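Local coordinates for alginate biosynthesis protein AlgX (Pseudomonas aeruginosa, PDB 4KNC) that takes part in O-acetylation of the exopolysaccharide alginate and protects the polymer from degradation as it crosses the periplasm, at residues E174-K179 and F229-N234; N319-R324 and S354-V359; H367-T372 and G395-Q400. All coordinates share one frame; numbering follows the deposited sequence.

Contact 1 (E174-K179 and F229-N234); sequences EEIPKK and FGDGGN
This is a loop-to-loop contact in which P177 and the backbone beside E175 lie against the turn around G230. It sits at the periphery of the protein, far from its centre. No hydrogen bond joins the two segments, so it rests on van der Waals packing and one weak CH-O contact.

P177 provides most of the area on its side. Its CG touches two backbone carbonyl oxygens. P177 CG lies 3.0 Å from G230 O and 3.2 Å from N234 O. It also packs on the G233 backbone.

In the SGNH hydrolase-like domain, segment 174-179 lies in the loop between helix 153-169 and strand 180-191. Segment 229-234 comes just before strand 237-240 of the parallel sheet. That strand leads towards S243, the inferred nucleophile, but the contact is remote from it.

Next to the proline, G230 CA points a C-H at E175 O, 3.2 Å away, with a bent angle of 130° at the hydrogen. Because G230 has no side chain, the carbonyl can come this close. A tight turn follows, closed by G233 N bonding to G230 O at 3.0 Å. D231 and G232 both have positive phi, and their backbone angles fit a type I' turn.

D231 extends from this turn over the E175 backbone. Its CG is anti to its own carbonyl carbon (chi1 -68°), which brings D231 OD2 to 3.7 Å from E175 O. D231 OD1 lies 3.8 Å from E175 CB. The E175 chain bends at chi2 and its carboxylate leads away from the turn. Q236 packs against both P177 and D231.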
loop_
_atom_site.group_PDB
_atom_site.type_symbol
_atom_site.label_atom_id
_atom_site.label_comp_id
_atom_site.label_asym_id
_atom_site.label_seq_id
_atom_site.Cartn_x
_atom_site.Cartn_y
_atom_site.Cartn_z
ATOM N N GLU A 174 -14.097 15.444 14.882
ATOM C CA GLU A 174 -14.330 16.786 15.410
ATOM C C GLU A 174 -13.314 17.182 16.480
ATOM O O GLU A 174 -13.013 18.361 16.655
ATOM C CB GLU A 174 -15.761 16.923 15.922
ATOM C CG GLU A 174 -16.266 18.358 15.949
ATOM C CD GLU A 174 -16.506 18.934 14.560
ATOM O OE1 GLU A 174 -16.317 18.208 13.557
ATOM O OE2 GLU A 174 -16.891 20.121 14.475
ATOM N N GLU A 175 -12.760 16.191 17.172
ATOM C CA GLU A 175 -11.793 16.451 18.238
ATOM C C GLU A 175 -10.379 16.637 17.697
ATOM O O GLU A 175 -9.494 17.153 18.382
ATOM C CB GLU A 175 -11.813 15.310 19.269
ATOM C CG GLU A 175 -12.936 15.414 20.289
ATOM C CD GLU A 175 -14.320 15.472 19.656
ATOM O OE1 GLU A 175 -14.577 14.708 18.699
ATOM O OE2 GLU A 175 -15.149 16.289 20.116
ATOM N N ILE A 176 -10.166 16.191 16.470
ATOM C CA ILE A 176 -8.867 16.348 15.827
ATOM C C ILE A 176 -8.526 17.839 15.745
ATOM O O ILE A 176 -9.399 18.650 15.462
ATOM C CB ILE A 176 -8.878 15.651 14.443
ATOM C CG1 ILE A 176 -9.017 14.138 14.648
ATOM C CG2 ILE A 176 -7.635 15.982 13.630
ATOM C CD1 ILE A 176 -9.060 13.318 13.378
ATOM N N PRO A 177 -7.268 18.206 16.053
ATOM C CA PRO A 177 -6.819 19.602 15.950
ATOM C C PRO A 177 -7.081 20.153 14.556
ATOM O O PRO A 177 -6.794 19.468 13.575
ATOM C CB PRO A 177 -5.303 19.512 16.152
ATOM C CG PRO A 177 -5.052 18.240 16.822
ATOM C CD PRO A 177 -6.185 17.304 16.485
ATOM N N LYS A 178 -7.612 21.367 14.477
ATOM C CA LYS A 178 -7.914 21.989 13.196
ATOM C C LYS A 178 -6.945 23.137 12.922
ATOM O O LYS A 178 -6.549 23.857 13.840
ATOM C CB LYS A 178 -9.359 22.493 13.180
ATOM C CG LYS A 178 -10.388 21.416 13.475
ATOM C CD LYS A 178 -10.123 20.163 12.646
ATOM C CE LYS A 178 -11.258 19.159 12.765
ATOM N NZ LYS A 178 -11.221 18.437 14.051
ATOM N N LYS A 179 -6.549 23.285 11.661
ATOM C CA LYS A 179 -5.668 24.373 11.231
ATOM C C LYS A 179 -6.135 24.852 9.867
ATOM O O LYS A 179 -6.941 24.195 9.217
ATOM C CB LYS A 179 -4.217 23.891 11.109
ATOM C CG LYS A 179 -3.715 23.053 12.273
ATOM C CD LYS A 179 -2.510 22.210 11.887
ATOM C CE LYS A 179 -1.241 23.034 11.800
ATOM N NZ LYS A 179 -0.298 22.656 12.888
ATOM N N PHE A 229 -5.828 22.730 19.492
ATOM C CA PHE A 229 -5.413 21.933 20.657
ATOM C C PHE A 229 -6.287 20.732 21.049
ATOM O O PHE A 229 -6.055 20.100 22.090
ATOM C CB PHE A 229 -5.160 22.854 21.847
ATOM C CG PHE A 229 -3.991 23.765 21.635
ATOM C CD1 PHE A 229 -4.158 25.001 21.033
ATOM C CD2 PHE A 229 -2.714 23.357 21.982
ATOM C CE1 PHE A 229 -3.083 25.829 20.818
ATOM C CE2 PHE A 229 -1.634 24.178 21.770
ATOM C CZ PHE A 229 -1.820 25.416 21.184
ATOM N N GLY A 230 -7.264 20.406 20.208
ATOM C CA GLY A 230 -8.024 19.178 20.361
ATOM C C GLY A 230 -7.071 17.998 20.363
ATOM O O GLY A 230 -6.063 18.014 19.648
ATOM N N ASP A 231 -7.369 16.989 21.181
ATOM C CA ASP A 231 -6.474 15.841 21.351
ATOM C C ASP A 231 -5.046 16.273 21.700
ATOM O O ASP A 231 -4.079 15.633 21.288
ATOM C CB ASP A 231 -6.466 14.945 20.102
ATOM C CG ASP A 231 -7.790 14.223 19.889
ATOM O OD1 ASP A 231 -8.565 14.101 20.864
ATOM O OD2 ASP A 231 -8.051 13.768 18.751
ATOM N N GLY A 232 -4.919 17.369 22.444
ATOM C CA GLY A 232 -3.612 17.824 22.882
ATOM C C GLY A 232 -2.759 18.434 21.783
ATOM O O GLY A 232 -1.588 18.716 21.999
ATOM N N GLY A 233 -3.335 18.636 20.601
ATOM C CA GLY A 233 -2.621 19.326 19.538
ATOM C C GLY A 233 -1.816 18.461 18.571
ATOM O O GLY A 233 -1.438 18.924 17.485
ATOM N N ASN A 234 -1.549 17.211 18.939
ATOM C CA ASN A 234 -0.800 16.327 18.041
ATOM C C ASN A 234 -1.597 15.962 16.779
ATOM O O ASN A 234 -2.821 15.899 16.829
ATOM C CB ASN A 234 -0.373 15.052 18.778
ATOM C CG ASN A 234 0.670 15.313 19.858
ATOM O OD1 ASN A 234 0.806 16.432 20.362
ATOM N ND2 ASN A 234 1.411 14.270 20.219
#

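Contact 2 (N319-R324 and S354-V359); sequences NGCSGR and SYVADV
D358 OD2 accepts the backbone N-H of C321 at 3.0 Å. The bond is fairly straight, 161° at the hydrogen, and uses the anti lone pair of the carboxylate oxygen. It joins the linker after helix 307-316 to strand 355-361 of the carbohydrate-binding module. The linker segment holds two overlapping beta turns, a type II' turn from N319 to S322 and a type II turn from C321 to R324.

The C321 side chain lies along the D358 methylene, with C321 SG 3.6 Å from D358 CB. C321 SG is also 3.8 Å from V356 O. V356 CG1 makes a looser apolar contact with C321 SG. V356 and D358 are two residues apart on the strand and both point to the linker.

Several partners position this first shell. D358 CG is anti to its backbone N (chi1 -163°), which carries the carboxylate to the turn. OD2 is also in a salt bridge with R396 NH2. It therefore serves both a backbone N-H and a guanidinium, which would probably stabilise its negative charge. R396 NH1 in turn bonds to N319 OD1. G320 occupies the first inner position of the II' turn with positive phi and lies close to D358 OD2.

C321 is joined to C434 by a disulfide. Strand 428-435, which carries C434, pairs with strand 355-361. N319 ends the preceding helix as the C-prime residue of a Schellman motif. R324 NH2 bonds to Q435 O. R324 NH2 also reaches G320 O at 2.7 Å, with that oxygen near the guanidinium plane.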
loop_
_atom_site.group_PDB
_atom_site.type_symbol
_atom_site.label_atom_id
_atom_site.label_comp_id
_atom_site.label_asym_id
_atom_site.label_seq_id
_atom_site.Cartn_x
_atom_site.Cartn_y
_atom_site.Cartn_z
ATOM N N ASN A 319 2.403 -4.248 17.925
ATOM C CA ASN A 319 3.854 -4.187 18.072
ATOM C C ASN A 319 4.564 -5.538 18.255
ATOM O O ASN A 319 5.583 -5.619 18.940
ATOM C CB ASN A 319 4.237 -3.227 19.209
ATOM C CG ASN A 319 5.545 -2.503 18.937
ATOM O OD1 ASN A 319 6.242 -2.801 17.954
ATOM N ND2 ASN A 319 5.893 -1.557 19.804
ATOM N N GLY A 320 4.029 -6.586 17.635
ATOM C CA GLY A 320 4.631 -7.909 17.699
ATOM C C GLY A 320 4.890 -8.416 19.107
ATOM O O GLY A 320 3.956 -8.671 19.879
ATOM N N CYS A 321 6.168 -8.556 19.449
ATOM C CA CYS A 321 6.551 -9.042 20.775
ATOM C C CYS A 321 7.051 -7.927 21.684
ATOM O O CYS A 321 7.390 -8.172 22.841
ATOM C CB CYS A 321 7.628 -10.124 20.663
ATOM S SG CYS A 321 7.079 -11.633 19.851
ATOM N N SER A 322 7.109 -6.712 21.148
ATOM C CA SER A 322 7.647 -5.570 21.876
ATOM C C SER A 322 6.839 -5.299 23.142
ATOM O O SER A 322 5.606 -5.337 23.125
ATOM C CB SER A 322 7.687 -4.331 20.976
ATOM O OG SER A 322 8.393 -3.270 21.591
ATOM N N GLY A 323 7.546 -5.058 24.243
ATOM C CA GLY A 323 6.920 -4.812 25.529
ATOM C C GLY A 323 6.395 -6.062 26.215
ATOM O O GLY A 323 6.007 -6.028 27.387
ATOM N N ARG A 324 6.384 -7.175 25.488
ATOM C CA ARG A 324 5.775 -8.398 25.992
ATOM C C ARG A 324 6.765 -9.560 26.064
ATOM O O ARG A 324 7.647 -9.693 25.215
ATOM C CB ARG A 324 4.531 -8.743 25.167
ATOM C CG ARG A 324 3.546 -7.579 25.110
ATOM C CD ARG A 324 2.316 -7.907 24.311
ATOM N NE ARG A 324 2.667 -8.593 23.080
ATOM C CZ ARG A 324 2.159 -9.761 22.712
ATOM N NH1 ARG A 324 1.262 -10.368 23.482
ATOM N NH2 ARG A 324 2.542 -10.316 21.568
ATOM N N SER A 354 -1.681 -19.644 17.608
ATOM C CA SER A 354 -1.838 -18.636 18.635
ATOM C C SER A 354 -0.478 -18.151 19.109
ATOM O O SER A 354 -0.324 -17.837 20.280
ATOM C CB SER A 354 -2.647 -19.186 19.814
ATOM O OG SER A 354 -1.889 -20.087 20.602
ATOM N N TYR A 355 0.505 -18.096 18.204
ATOM C CA TYR A 355 1.837 -17.560 18.522
ATOM C C TYR A 355 2.412 -16.631 17.446
ATOM O O TYR A 355 1.986 -16.674 16.290
ATOM C CB TYR A 355 2.825 -18.680 18.894
ATOM C CG TYR A 355 2.949 -18.908 20.397
ATOM C CD1 TYR A 355 2.025 -19.687 21.087
ATOM C CD2 TYR A 355 3.988 -18.329 21.123
ATOM C CE1 TYR A 355 2.139 -19.891 22.460
ATOM C CE2 TYR A 355 4.106 -18.524 22.491
ATOM C CZ TYR A 355 3.184 -19.307 23.154
ATOM O OH TYR A 355 3.315 -19.495 24.511
ATOM N N VAL A 356 3.383 -15.800 17.839
ATOM C CA VAL A 356 3.907 -14.752 16.957
ATOM C C VAL A 356 5.447 -14.635 16.979
ATOM O O VAL A 356 6.086 -14.821 18.019
ATOM C CB VAL A 356 3.221 -13.389 17.274
ATOM C CG1 VAL A 356 4.024 -12.202 16.750
ATOM C CG2 VAL A 356 1.803 -13.371 16.712
ATOM N N ALA A 357 6.032 -14.345 15.818
ATOM C CA ALA A 357 7.478 -14.173 15.675
ATOM C C ALA A 357 7.880 -12.713 15.431
ATOM O O ALA A 357 7.207 -11.982 14.693
ATOM C CB ALA A 357 8.000 -15.048 14.543
ATOM N N ASP A 358 8.995 -12.319 16.044
ATOM C CA ASP A 358 9.520 -10.961 15.990
ATOM C C ASP A 358 11.021 -11.035 15.735
ATOM O O ASP A 358 11.755 -11.629 16.519
ATOM C CB ASP A 358 9.259 -10.248 17.326
ATOM C CG ASP A 358 9.384 -8.733 17.222
ATOM O OD1 ASP A 358 10.192 -8.247 16.399
ATOM O OD2 ASP A 358 8.667 -8.027 17.964
ATOM N N VAL A 359 11.482 -10.417 14.654
ATOM C CA VAL A 359 12.830 -10.688 14.146
ATOM C C VAL A 359 13.572 -9.443 13.649
ATOM O O VAL A 359 13.051 -8.695 12.835
ATOM C CB VAL A 359 12.758 -11.685 12.964
ATOM C CG1 VAL A 359 14.123 -11.879 12.335
ATOM C CG2 VAL A 359 12.169 -13.010 13.413
#

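Contact 3 (H367-T372 and G395-Q400); sequences HELKNT and GRYVFQ
Y397, L369 and F399 bury the most surface here. L369 lies over one face of the Y397 ring. L369 CB is 4.0 Å from the ring centroid and only 6° off the normal, a well-centred CH-pi contact. The two side chains slide past each other in opposite directions, so L369 CD2 reaches the base of the tyrosine, 3.8 Å from Y397 CB.

The far end of Y397 meets the start of the other segment. Y397 CG is anti to its carbonyl carbon (chi1 -67°), and Y397 OH lies 3.1 Å from H367 C, at the ring edge. Its hydrogen-bond partner is V366 O, just before H367.

N371 and F399 come from opposite directions, and N371 OD1 meets the ring obliquely, 3.8 Å from F399 CE1. N371 ND2 bonds to L383 O, while OD1 is buried with no polar partner in the model.

The strand segments 368-372 and 396-400 are 9.0 Å apart at closest approach and cross at -42°. They belong to different four-stranded antiparallel sheets. Two such sheets packed face to face, with side chains filling the layer between them, form a beta-sandwich, a common fold of carbohydrate-binding modules.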
loop_
_atom_site.group_PDB
_atom_site.type_symbol
_atom_site.label_atom_id
_atom_site.label_comp_id
_atom_site.label_asym_id
_atom_site.label_seq_id
_atom_site.Cartn_x
_atom_site.Cartn_y
_atom_site.Cartn_z
ATOM N N HIS A 367 16.551 -6.407 3.140
ATOM C CA HIS A 367 15.140 -6.281 2.803
ATOM C C HIS A 367 14.517 -7.605 2.380
ATOM O O HIS A 367 13.586 -7.647 1.578
ATOM C CB HIS A 367 14.968 -5.238 1.705
ATOM C CG HIS A 367 15.467 -3.881 2.088
ATOM N ND1 HIS A 367 15.125 -3.272 3.276
ATOM C CD2 HIS A 367 16.288 -3.016 1.445
ATOM C CE1 HIS A 367 15.707 -2.088 3.347
ATOM N NE2 HIS A 367 16.417 -1.907 2.247
ATOM N N GLU A 368 15.032 -8.690 2.935
ATOM C CA GLU A 368 14.523 -10.012 2.626
ATOM C C GLU A 368 14.698 -10.883 3.853
ATOM O O GLU A 368 15.734 -10.817 4.510
ATOM C CB GLU A 368 15.287 -10.610 1.439
ATOM C CG GLU A 368 14.896 -12.041 1.122
ATOM C CD GLU A 368 15.754 -12.669 0.040
ATOM O OE1 GLU A 368 16.999 -12.556 0.110
ATOM O OE2 GLU A 368 15.175 -13.281 -0.883
ATOM N N LEU A 369 13.686 -11.688 4.167
ATOM C CA LEU A 369 13.759 -12.635 5.284
ATOM C C LEU A 369 13.194 -13.998 4.888
ATOM O O LEU A 369 12.015 -14.110 4.586
ATOM C CB LEU A 369 13.014 -12.105 6.505
ATOM C CG LEU A 369 12.885 -13.108 7.650
ATOM C CD1 LEU A 369 14.271 -13.509 8.136
ATOM C CD2 LEU A 369 12.041 -12.573 8.798
ATOM N N LYS A 370 14.042 -15.028 4.896
ATOM C CA LYS A 370 13.616 -16.383 4.547
ATOM C C LYS A 370 13.555 -17.278 5.781
ATOM O O LYS A 370 14.590 -17.644 6.355
ATOM C CB LYS A 370 14.547 -17.003 3.502
ATOM C CG LYS A 370 14.772 -16.168 2.254
ATOM C CD LYS A 370 15.508 -16.986 1.201
ATOM N N ASN A 371 12.334 -17.628 6.173
ATOM C CA ASN A 371 12.072 -18.380 7.396
ATOM C C ASN A 371 11.672 -19.815 7.144
ATOM O O ASN A 371 10.907 -20.109 6.228
ATOM C CB ASN A 371 10.917 -17.749 8.173
ATOM C CG ASN A 371 11.170 -16.316 8.532
ATOM O OD1 ASN A 371 11.830 -16.027 9.527
ATOM N ND2 ASN A 371 10.627 -15.401 7.737
ATOM N N THR A 372 12.149 -20.705 7.994
ATOM C CA THR A 372 11.612 -22.052 8.022
ATOM C C THR A 372 11.151 -22.346 9.429
ATOM O O THR A 372 11.879 -22.096 10.385
ATOM C CB THR A 372 12.638 -23.099 7.553
ATOM O OG1 THR A 372 13.135 -22.711 6.270
ATOM C CG2 THR A 372 11.972 -24.455 7.434
ATOM N N GLY A 395 15.380 -3.194 10.117
ATOM C CA GLY A 395 15.610 -4.612 9.883
ATOM C C GLY A 395 14.639 -5.523 10.623
ATOM O O GLY A 395 14.823 -6.737 10.633
ATOM N N ARG A 396 13.610 -4.945 11.244
ATOM C CA ARG A 396 12.597 -5.721 11.960
ATOM C C ARG A 396 11.456 -6.223 11.057
ATOM O O ARG A 396 11.003 -5.519 10.149
ATOM C CB ARG A 396 12.024 -4.909 13.121
ATOM C CG ARG A 396 10.993 -5.644 13.956
ATOM C CD ARG A 396 10.568 -4.800 15.140
ATOM N NE ARG A 396 9.534 -5.445 15.946
ATOM C CZ ARG A 396 8.516 -4.791 16.500
ATOM N NH1 ARG A 396 8.397 -3.474 16.326
ATOM N NH2 ARG A 396 7.615 -5.446 17.222
ATOM N N TYR A 397 11.015 -7.449 11.335
ATOM C CA TYR A 397 9.919 -8.135 10.661
ATOM C C TYR A 397 9.098 -8.757 11.766
ATOM O O TYR A 397 9.647 -9.091 12.813
ATOM C CB TYR A 397 10.456 -9.271 9.793
ATOM C CG TYR A 397 11.267 -8.825 8.626
ATOM C CD1 TYR A 397 12.595 -8.451 8.779
ATOM C CD2 TYR A 397 10.706 -8.763 7.354
ATOM C CE1 TYR A 397 13.346 -8.038 7.696
ATOM C CE2 TYR A 397 11.444 -8.354 6.268
ATOM C CZ TYR A 397 12.764 -7.990 6.440
ATOM O OH TYR A 397 13.500 -7.578 5.346
ATOM N N VAL A 398 7.793 -8.919 11.542
ATOM C CA VAL A 398 6.899 -9.546 12.521
ATOM C C VAL A 398 5.835 -10.366 11.796
ATOM O O VAL A 398 5.257 -9.899 10.819
ATOM C CB VAL A 398 6.167 -8.493 13.380
ATOM C CG1 VAL A 398 5.245 -9.170 14.381
ATOM C CG2 VAL A 398 7.156 -7.577 14.107
ATOM N N PHE A 399 5.578 -11.590 12.248
ATOM C CA PHE A 399 4.581 -12.425 11.567
ATOM C C PHE A 399 3.945 -13.468 12.472
ATOM O O PHE A 399 4.570 -13.947 13.409
ATOM C CB PHE A 399 5.159 -13.088 10.300
ATOM C CG PHE A 399 6.246 -14.109 10.572
ATOM C CD1 PHE A 399 7.572 -13.725 10.656
ATOM C CD2 PHE A 399 5.938 -15.453 10.717
ATOM C CE1 PHE A 399 8.577 -14.662 10.887
ATOM C CE2 PHE A 399 6.938 -16.397 10.953
ATOM C CZ PHE A 399 8.256 -15.998 11.041
ATOM N N GLN A 400 2.690 -13.807 12.205
ATOM C CA GLN A 400 2.033 -14.837 12.990
ATOM C C GLN A 400 2.430 -16.206 12.455
ATOM O O GLN A 400 2.621 -16.382 11.247
ATOM C CB GLN A 400 0.514 -14.663 12.980
ATOM C CG GLN A 400 -0.143 -14.966 11.647
ATOM C CD GLN A 400 -1.507 -14.307 11.492
ATOM O OE1 GLN A 400 -2.108 -14.341 10.415
ATOM N NE2 GLN A 400 -1.997 -13.695 12.565
#

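In the fold
Contact 1 belongs to the SGNH hydrolase-like domain and is remote from the others, its nearest atoms about 16 Å from contact 2 and 19 Å from contact 3. It is a peripheral packing of loops, unlike the polar contact 2 and the hydrophobic core of contact 3. Contacts 2 and 3 lie in the carbohydrate-binding module and touch. Strands 355-361 and 396-400 are neighbours in one sheet, bonded by V359 O and Y397 N at 2.8 Å. Contact 2 is partly buried, on the face towards the linker. Contact 3 is buried and mostly aromatic and aliphatic, on the face towards the second sheet. R396, from segment 395-400, bridges the two contacts.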